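Local atomic coordinates of antifreeze protein (Marinomonas primoryensis, PDB entry 3P4G), a protein that binds ice as a hyperactive, calcium-dependent bacterial antifreeze protein built as a right-handed beta-helix, probably through ordered clathrate-like surface waters. Residues E182-G191 / L202-V212; A224-Q232 / V242-S253. One frame throughout, in Å; residues are numbered along the deposited sequence. Where two conformers were deposited one is given.

Contact 1. Residues E182-G191 / L202-V212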
loop_
_atom_site.group_PDB
_atom_site.type_symbol
_atom_site.label_atom_id
_atom_site.label_comp_id
_atom_site.label_asym_id
_atom_site.label_seq_id
_atom_site.Cartn_x
_atom_site.Cartn_y
_atom_site.Cartn_z
ATOM N N GLU A 182 0.013 -5.376 0.242
ATOM C CA GLU A 182 1.074 -6.300 -0.207
ATOM C C GLU A 182 1.864 -5.626 -1.334
ATOM O O GLU A 182 1.280 -5.163 -2.343
ATOM C CB GLU A 182 0.432 -7.582 -0.736
ATOM C CG GLU A 182 -0.344 -8.383 0.373
ATOM C CD GLU A 182 -1.098 -9.599 -0.133
ATOM O OE1 GLU A 182 -1.296 -9.738 -1.357
ATOM O OE2 GLU A 182 -1.554 -10.409 0.716
ATOM N N VAL A 183 3.170 -5.536 -1.142
ATOM C CA VAL A 183 4.087 -4.955 -2.160
ATOM C C VAL A 183 4.890 -6.092 -2.720
ATOM O O VAL A 183 5.629 -6.753 -1.969
ATOM C CB VAL A 183 5.038 -3.911 -1.505
ATOM C CG1 VAL A 183 5.986 -3.322 -2.567
ATOM C CG2 VAL A 183 4.243 -2.758 -0.794
ATOM N N GLY A 184 4.818 -6.320 -4.042
ATOM C CA GLY A 184 5.443 -7.500 -4.650
ATOM C C GLY A 184 6.945 -7.366 -4.728
ATOM O O GLY A 184 7.668 -8.354 -4.701
ATOM N N ARG A 185 7.428 -6.113 -4.834
ATOM C CA ARG A 185 8.843 -5.879 -4.849
ATOM C C ARG A 185 9.289 -4.954 -3.723
ATOM O O ARG A 185 9.035 -5.284 -2.569
ATOM C CB ARG A 185 9.342 -5.497 -6.258
ATOM C CG ARG A 185 9.063 -6.631 -7.232
ATOM C CD ARG A 185 9.517 -6.356 -8.670
ATOM N NE ARG A 185 9.045 -7.482 -9.486
ATOM C CZ ARG A 185 9.140 -7.566 -10.810
ATOM N NH1 ARG A 185 9.716 -6.597 -11.505
ATOM N NH2 ARG A 185 8.646 -8.638 -11.434
ATOM N N THR A 186 9.868 -3.788 -4.028
ATOM C CA THR A 186 10.635 -3.045 -3.039
ATOM C C THR A 186 10.025 -1.700 -2.733
ATOM O O THR A 186 9.455 -1.050 -3.626
ATOM C CB THR A 186 12.103 -2.900 -3.574
ATOM O OG1 THR A 186 12.734 -4.204 -3.518
ATOM C CG2 THR A 186 12.947 -1.855 -2.811
ATOM N N ILE A 187 10.087 -1.323 -1.459
ATOM C CA ILE A 187 9.749 0.034 -1.069
ATOM C C ILE A 187 11.063 0.781 -1.212
ATOM O O ILE A 187 11.985 0.607 -0.405
ATOM C CB ILE A 187 9.180 0.153 0.330
ATOM C CG1 ILE A 187 7.887 -0.647 0.422
ATOM C CG2 ILE A 187 8.845 1.646 0.633
ATOM C CD1 ILE A 187 7.214 -0.670 1.819
ATOM N N ASN A 188 11.138 1.578 -2.266
ATOM C CA ASN A 188 12.342 2.343 -2.607
ATOM C C ASN A 188 12.687 3.424 -1.580
ATOM O O ASN A 188 11.900 3.734 -0.716
ATOM C CB ASN A 188 12.209 2.918 -4.020
ATOM C CG ASN A 188 12.453 1.873 -5.107
ATOM O OD1 ASN A 188 13.400 1.069 -5.029
ATOM N ND2 ASN A 188 11.641 1.932 -6.167
ATOM N N ALA A 189 13.879 3.990 -1.677
ATOM C CA ALA A 189 14.313 4.963 -0.693
ATOM C C ALA A 189 13.323 6.109 -0.564
ATOM O O ALA A 189 13.154 6.636 0.541
ATOM C CB ALA A 189 15.743 5.497 -1.005
ATOM N N SER A 190 12.677 6.500 -1.678
ATOM C CA SER A 190 11.762 7.650 -1.667
ATOM C C SER A 190 10.345 7.235 -1.216
ATOM O O SER A 190 9.483 8.112 -0.948
ATOM C CB SER A 190 11.689 8.270 -3.069
ATOM O OG SER A 190 11.139 7.307 -3.998
ATOM N N GLY A 191 10.109 5.923 -1.155
ATOM C CA GLY A 191 8.732 5.369 -0.981
ATOM C C GLY A 191 8.394 5.233 0.484
ATOM O O GLY A 191 9.295 5.055 1.346
ATOM N N LEU A 202 0.850 -5.391 6.599
ATOM C CA LEU A 202 1.736 -5.143 5.454
ATOM C C LEU A 202 2.663 -6.346 5.186
ATOM O O LEU A 202 3.309 -6.884 6.098
ATOM C CB LEU A 202 2.568 -3.872 5.722
ATOM C CG LEU A 202 3.704 -3.644 4.713
ATOM C CD1 LEU A 202 3.210 -3.477 3.241
ATOM C CD2 LEU A 202 4.557 -2.445 5.112
ATOM N N LEU A 203 2.792 -6.698 3.913
ATOM C CA LEU A 203 3.804 -7.637 3.479
ATOM C C LEU A 203 4.584 -6.984 2.362
ATOM O O LEU A 203 3.993 -6.534 1.375
ATOM C CB LEU A 203 3.141 -8.904 2.918
ATOM C CG LEU A 203 4.098 -9.868 2.183
ATOM C CD1 LEU A 203 5.236 -10.359 3.106
ATOM C CD2 LEU A 203 3.357 -11.090 1.587
ATOM N N VAL A 204 5.902 -6.889 2.538
ATOM C CA VAL A 204 6.821 -6.411 1.465
ATOM C C VAL A 204 7.612 -7.623 1.023
ATOM O O VAL A 204 8.404 -8.187 1.816
ATOM C CB VAL A 204 7.741 -5.322 1.983
ATOM C CG1 VAL A 204 8.740 -4.894 0.887
ATOM C CG2 VAL A 204 6.911 -4.111 2.380
ATOM N N SER A 205 7.431 -8.047 -0.235
ATOM C CA SER A 205 8.138 -9.225 -0.710
ATOM C C SER A 205 9.599 -8.953 -1.151
ATOM O O SER A 205 10.416 -9.881 -1.196
ATOM C CB SER A 205 7.329 -9.969 -1.787
ATOM O OG SER A 205 6.167 -10.552 -1.181
ATOM N N GLY A 206 9.914 -7.690 -1.455
ATOM C CA GLY A 206 11.263 -7.262 -1.800
ATOM C C GLY A 206 11.874 -6.578 -0.576
ATOM O O GLY A 206 11.589 -6.963 0.576
ATOM N N ASP A 207 12.702 -5.563 -0.829
ATOM C CA ASP A 207 13.495 -4.940 0.216
ATOM C C ASP A 207 12.777 -3.689 0.712
ATOM O O ASP A 207 11.859 -3.214 0.038
ATOM C CB ASP A 207 14.823 -4.499 -0.386
ATOM C CG ASP A 207 15.596 -5.665 -0.980
ATOM O OD1 ASP A 207 15.554 -6.760 -0.398
ATOM O OD2 ASP A 207 16.202 -5.486 -2.047
ATOM N N LEU A 208 13.146 -3.239 1.914
ATOM C CA LEU A 208 12.689 -1.950 2.446
ATOM C C LEU A 208 13.864 -0.993 2.533
ATOM O O LEU A 208 14.707 -1.116 3.457
ATOM C CB LEU A 208 12.083 -2.123 3.845
ATOM C CG LEU A 208 11.639 -0.831 4.533
ATOM C CD1 LEU A 208 10.656 -0.043 3.681
ATOM C CD2 LEU A 208 11.035 -1.118 5.925
ATOM N N PHE A 209 13.948 -0.087 1.547
ATOM C CA PHE A 209 14.929 0.988 1.531
ATOM C C PHE A 209 14.284 2.317 1.960
ATOM O O PHE A 209 15.015 3.243 2.377
ATOM C CB PHE A 209 15.570 1.134 0.142
ATOM C CG PHE A 209 16.262 -0.114 -0.363
ATOM C CD1 PHE A 209 16.869 -1.008 0.517
ATOM C CD2 PHE A 209 16.321 -0.361 -1.715
ATOM C CE1 PHE A 209 17.518 -2.149 0.016
ATOM C CE2 PHE A 209 16.995 -1.488 -2.238
ATOM C CZ PHE A 209 17.594 -2.370 -1.368
ATOM N N GLY A 210 12.952 2.420 1.855
ATOM C CA GLY A 210 12.182 3.628 2.316
ATOM C C GLY A 210 11.682 3.467 3.746
ATOM O O GLY A 210 12.430 3.025 4.617
ATOM N N GLU A 211 10.423 3.798 3.992
ATOM C CA GLU A 211 9.871 3.783 5.343
ATOM C C GLU A 211 8.523 3.079 5.380
ATOM O O GLU A 211 7.731 3.162 4.409
ATOM C CB GLU A 211 9.680 5.230 5.843
ATOM C CG GLU A 211 11.008 6.048 5.862
ATOM C CD GLU A 211 10.889 7.292 6.694
ATOM O OE1 GLU A 211 9.954 8.093 6.443
ATOM O OE2 GLU A 211 11.719 7.455 7.607
ATOM N N VAL A 212 8.247 2.470 6.527
ATOM C CA VAL A 212 6.953 1.838 6.840
ATOM C C VAL A 212 6.540 2.330 8.230
ATOM O O VAL A 212 7.369 2.441 9.149
ATOM C CB VAL A 212 7.061 0.309 6.842
ATOM C CG1 VAL A 212 5.864 -0.377 7.580
ATOM C CG2 VAL A 212 7.264 -0.230 5.426
HETATM O O HOH W 1 3.787 -9.418 -1.735
HETATM O O HOH W 2 15.204 -4.354 -4.265
#

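Contact 2. Residues A224-Q232 / V242-S253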
loop_
_atom_site.group_PDB
_atom_site.type_symbol
_atom_site.label_atom_id
_atom_site.label_comp_id
_atom_site.label_asym_id
_atom_site.label_seq_id
_atom_site.Cartn_x
_atom_site.Cartn_y
_atom_site.Cartn_z
ATOM N N ALA A 224 10.119 -9.403 3.587
ATOM C CA ALA A 224 10.845 -10.639 3.135
ATOM C C ALA A 224 12.314 -10.392 2.793
ATOM O O ALA A 224 13.146 -11.252 3.039
ATOM C CB ALA A 224 10.187 -11.234 1.929
ATOM N N GLY A 225 12.597 -9.207 2.258
ATOM C CA GLY A 225 13.922 -8.843 1.770
ATOM C C GLY A 225 14.689 -8.108 2.849
ATOM O O GLY A 225 14.396 -8.285 4.023
ATOM N N LYS A 226 15.694 -7.335 2.430
ATOM C CA LYS A 226 16.612 -6.672 3.346
ATOM C C LYS A 226 15.965 -5.391 3.780
ATOM O O LYS A 226 15.076 -4.901 3.076
ATOM C CB LYS A 226 17.925 -6.330 2.639
ATOM C CG LYS A 226 18.610 -7.574 2.066
ATOM C CD LYS A 226 19.891 -7.217 1.312
ATOM C CE LYS A 226 20.556 -8.492 0.767
ATOM N NZ LYS A 226 20.042 -8.725 -0.636
ATOM N N VAL A 227 16.428 -4.843 4.908
ATOM C CA VAL A 227 15.927 -3.553 5.388
ATOM C C VAL A 227 17.152 -2.666 5.553
ATOM O O VAL A 227 18.079 -3.009 6.312
ATOM C CB VAL A 227 15.242 -3.673 6.772
ATOM C CG1 VAL A 227 14.808 -2.278 7.336
ATOM C CG2 VAL A 227 14.000 -4.630 6.661
ATOM N N SER A 228 17.148 -1.534 4.858
ATOM C CA SER A 228 18.075 -0.470 5.198
ATOM C C SER A 228 17.327 0.775 5.693
ATOM O O SER A 228 17.985 1.672 6.184
ATOM C CB SER A 228 18.963 -0.074 4.002
ATOM O OG SER A 228 18.166 0.501 2.959
ATOM N N GLY A 229 15.997 0.851 5.509
ATOM C CA GLY A 229 15.243 2.080 5.817
ATOM C C GLY A 229 14.637 2.001 7.230
ATOM O O GLY A 229 15.248 1.431 8.145
ATOM N N ASN A 230 13.442 2.528 7.414
ATOM C CA ASN A 230 12.902 2.658 8.765
ATOM C C ASN A 230 11.605 1.918 8.885
ATOM O O ASN A 230 10.784 1.968 7.985
ATOM C CB ASN A 230 12.669 4.123 9.104
ATOM C CG ASN A 230 13.943 4.927 9.082
ATOM O OD1 ASN A 230 13.965 6.069 8.600
ATOM N ND2 ASN A 230 15.009 4.353 9.587
ATOM N N ILE A 231 11.399 1.286 10.032
ATOM C CA ILE A 231 10.096 0.692 10.361
ATOM C C ILE A 231 9.662 1.264 11.723
ATOM O O ILE A 231 10.443 1.210 12.677
ATOM C CB ILE A 231 10.171 -0.856 10.497
ATOM C CG1 ILE A 231 10.608 -1.531 9.201
ATOM C CG2 ILE A 231 8.776 -1.443 10.995
ATOM C CD1 ILE A 231 10.899 -3.055 9.341
ATOM N N GLN A 232 8.432 1.796 11.798
ATOM C CA GLN A 232 7.822 2.201 13.061
ATOM C C GLN A 232 6.593 1.316 13.282
ATOM O O GLN A 232 5.748 1.249 12.397
ATOM C CB GLN A 232 7.416 3.696 12.971
ATOM C CG GLN A 232 6.631 4.202 14.149
ATOM C CD GLN A 232 7.382 4.023 15.465
ATOM O OE1 GLN A 232 6.979 3.252 16.351
ATOM N NE2 GLN A 232 8.492 4.760 15.593
ATOM N N VAL A 242 11.326 -9.493 9.950
ATOM C CA VAL A 242 12.258 -9.198 8.829
ATOM C C VAL A 242 12.975 -10.494 8.494
ATOM O O VAL A 242 13.619 -11.135 9.355
ATOM C CB VAL A 242 13.304 -8.097 9.147
ATOM C CG1 VAL A 242 14.274 -7.853 7.925
ATOM C CG2 VAL A 242 12.624 -6.809 9.612
ATOM N N GLN A 243 12.895 -10.893 7.226
ATOM C CA GLN A 243 13.447 -12.206 6.857
ATOM C C GLN A 243 14.851 -12.234 6.272
ATOM O O GLN A 243 15.436 -13.316 6.153
ATOM C CB GLN A 243 12.467 -12.891 5.885
ATOM C CG GLN A 243 11.088 -13.056 6.462
ATOM C CD GLN A 243 10.239 -13.956 5.612
ATOM O OE1 GLN A 243 9.583 -13.498 4.696
ATOM N NE2 GLN A 243 10.227 -15.257 5.928
ATOM N N SER A 244 15.381 -11.072 5.890
ATOM C CA SER A 244 16.742 -10.970 5.363
ATOM C C SER A 244 17.547 -9.942 6.158
ATOM O O SER A 244 17.096 -9.493 7.207
ATOM C CB SER A 244 16.736 -10.643 3.854
ATOM O OG SER A 244 15.876 -11.527 3.117
ATOM N N GLN A 245 18.736 -9.579 5.660
ATOM C CA GLN A 245 19.697 -8.740 6.396
ATOM C C GLN A 245 19.102 -7.406 6.736
ATOM O O GLN A 245 18.435 -6.786 5.897
ATOM C CB GLN A 245 20.951 -8.497 5.558
ATOM C CG GLN A 245 21.784 -9.743 5.290
ATOM C CD GLN A 245 21.438 -10.448 3.984
ATOM O OE1 GLN A 245 20.265 -10.481 3.545
ATOM N NE2 GLN A 245 22.461 -11.055 3.365
ATOM N N VAL A 246 19.368 -6.964 7.967
ATOM C CA VAL A 246 19.038 -5.622 8.388
ATOM C C VAL A 246 20.381 -4.884 8.421
ATOM O O VAL A 246 21.278 -5.186 9.234
ATOM C CB VAL A 246 18.422 -5.585 9.792
ATOM C CG1 VAL A 246 18.157 -4.118 10.237
ATOM C CG2 VAL A 246 17.102 -6.359 9.819
ATOM N N TRP A 247 20.537 -3.944 7.500
ATOM C CA TRP A 247 21.792 -3.218 7.374
ATOM C C TRP A 247 21.969 -2.164 8.493
ATOM O O TRP A 247 20.998 -1.800 9.184
ATOM C CB TRP A 247 21.860 -2.592 5.984
ATOM C CG TRP A 247 22.125 -3.618 4.865
ATOM C CD1 TRP A 247 22.520 -4.932 4.999
ATOM C CD2 TRP A 247 22.053 -3.360 3.462
ATOM N NE1 TRP A 247 22.659 -5.518 3.746
ATOM C CE2 TRP A 247 22.393 -4.564 2.788
ATOM C CE3 TRP A 247 21.731 -2.225 2.706
ATOM C CZ2 TRP A 247 22.418 -4.659 1.377
ATOM C CZ3 TRP A 247 21.744 -2.322 1.298
ATOM C CH2 TRP A 247 22.086 -3.517 0.656
ATOM N N ALA A 248 23.220 -1.696 8.672
ATOM C CA ALA A 248 23.556 -0.855 9.818
ATOM C C ALA A 248 22.749 0.449 9.922
ATOM O O ALA A 248 22.492 0.918 11.032
ATOM C CB ALA A 248 25.054 -0.529 9.819
ATOM N N GLU A 249 22.351 1.028 8.781
ATOM C CA GLU A 249 21.615 2.333 8.783
ATOM C C GLU A 249 20.101 2.208 9.051
ATOM O O GLU A 249 19.391 3.215 9.158
ATOM C CB GLU A 249 21.840 3.083 7.441
ATOM C CG GLU A 249 21.310 2.323 6.218
ATOM C CD GLU A 249 22.329 1.447 5.534
ATOM O OE1 GLU A 249 23.091 0.699 6.186
ATOM O OE2 GLU A 249 22.379 1.475 4.289
ATOM N N ALA A 250 19.605 0.976 9.094
ATOM C CA ALA A 250 18.211 0.737 9.318
ATOM C C ALA A 250 17.835 1.135 10.752
ATOM O O ALA A 250 18.651 1.038 11.671
ATOM C CB ALA A 250 17.908 -0.720 9.132
ATOM N N ASN A 251 16.583 1.564 10.929
ATOM C CA ASN A 251 16.044 1.786 12.273
ATOM C C ASN A 251 14.704 1.106 12.409
ATOM O O ASN A 251 13.804 1.370 11.616
ATOM C CB ASN A 251 15.866 3.279 12.554
ATOM C CG ASN A 251 15.490 3.542 13.988
ATOM O OD1 ASN A 251 14.368 3.262 14.394
ATOM N ND2 ASN A 251 16.432 4.043 14.777
ATOM N N ILE A 252 14.584 0.226 13.396
ATOM C CA ILE A 252 13.289 -0.459 13.638
ATOM C C ILE A 252 12.867 -0.088 15.029
ATOM O O ILE A 252 13.514 -0.519 16.004
ATOM C CB ILE A 252 13.397 -2.010 13.478
ATOM C CG1 ILE A 252 13.849 -2.352 12.062
ATOM C CG2 ILE A 252 12.016 -2.706 13.749
ATOM C CD1 ILE A 252 14.277 -3.826 11.847
ATOM N N SER A 253 11.782 0.689 15.115
ATOM C CA SER A 253 11.254 1.107 16.398
ATOM C C SER A 253 9.822 0.578 16.550
ATOM O O SER A 253 8.975 0.786 15.657
ATOM C CB SER A 253 11.318 2.613 16.463
ATOM O OG SER A 253 12.680 2.997 16.528
HETATM O O HOH W 3 17.365 4.493 8.319
HETATM O O HOH W 4 11.925 3.733 12.857
#

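Contact 1. Residues E182-G191 / L202-V212
Ile-187 sets its CD1 methyl against two valines of the next coil, Val-204 and Val-212. CD1 lies 3.5 Å from Val-204 CG2, a tight methyl contact, and 3.6 Å from Val-212 CG2. The isoleucine crosses both valines at about a right angle. Its CG1 branch stands beside the backbone N (chi1 -61°) and extends inward. Leu-208 runs alongside it, pointing the same way, with CD1 3.7 Å from Ile-187 CB. This is the tight part, inside the beta-helix. Ile-187 O accepts two N-H groups: that of Phe-209 comes nearly in line with the C=O, and that of Gly-210 comes from above the carbonyl plane. A CB on Gly-210 would clash with Asn-188 O and Gly-191 O.

The outer side is looser and wetter. Thr-186 OG1 accepts the N-H of Asp-207 at 3.0 Å, and the bond is nearly straight (168°). A water bridges the same OG1 to Asp-207 OD2, while Asp-207 OD1 takes the N-H of Lys-226 in the following coil. Thr-186 CG2 rests obliquely against the Phe-209 ring, 3.8 Å from CD2. Another water links Ser-205 OG to Val-183 O, weakly at the carbonyl. The chemistry implies two layers between successive coils: a buried aliphatic interior, and an outer edge where hydroxyl, carboxylate and water join the coils.

Contact 2. Residues A224-Q232 / V242-S253
Ser-244 OG donates to Ala-224 O at 2.7 Å, in the carbonyl plane and on a lone pair. The OG sits beside its own backbone N (chi1 -50°), which turns the hydroxyl to the previous coil. Lys-226 lies beside Gln-245, pointing the same way, and its CE is 3.4 Å from Gln-245 OE1. The lysine also crosses Trp-247 obliquely, with CD 3.6 Å from CZ2. An alanine in place of Lys-226 would remove this aliphatic stem, and the CZ2 side of the indole and Gln-245 OE1 would probably each lose a neighbour. Ser-228 CB touches the same ring system at CE3. Inside, Val-227 CG1 meets Ala-250 CB at 3.9 Å. Ile-231 and Ile-252 lie side by side, pointing the same way, CD1 of the first 4.1 Å from CG1 of the second. Their strands, 230-232 and 251-253, are parallel, with axes 4.7 Å apart. Asn-251 N donates to Gly-229 O at 3.1 Å. Between the strands the N-H of Ile-231 reaches Asn-251 O, and that of Ser-253 reaches Ile-231 O. The chemistry implies that aliphatic side chains pack between these two coils on the inner side, while polar chains and one large aromatic lie on the outer side.

How the contacts relate
Contacts 1 and 2 join two pairs of coils in series along the beta-helix, and 202-212 meets 224-232 between them. Their centres are about 10 Å apart. Two probable backbone hydrogen bonds join the two contacts: Ala-224 N to Val-204 O at 2.7 Å, and Leu-208 N to Lys-226 O at 2.8 Å. Strands 211-213 and 230-232 are parallel neighbours on one face of the beta-helix. Calcium ions sit in the loops between the segments, as at Asp-200 and Asp-219. One lies about 9 Å from the side chain of Leu-202, and a calcium lies about 6 Å from that of Gln-232. A magnesium ion lies about 4 Å from the side chain of Asn-188.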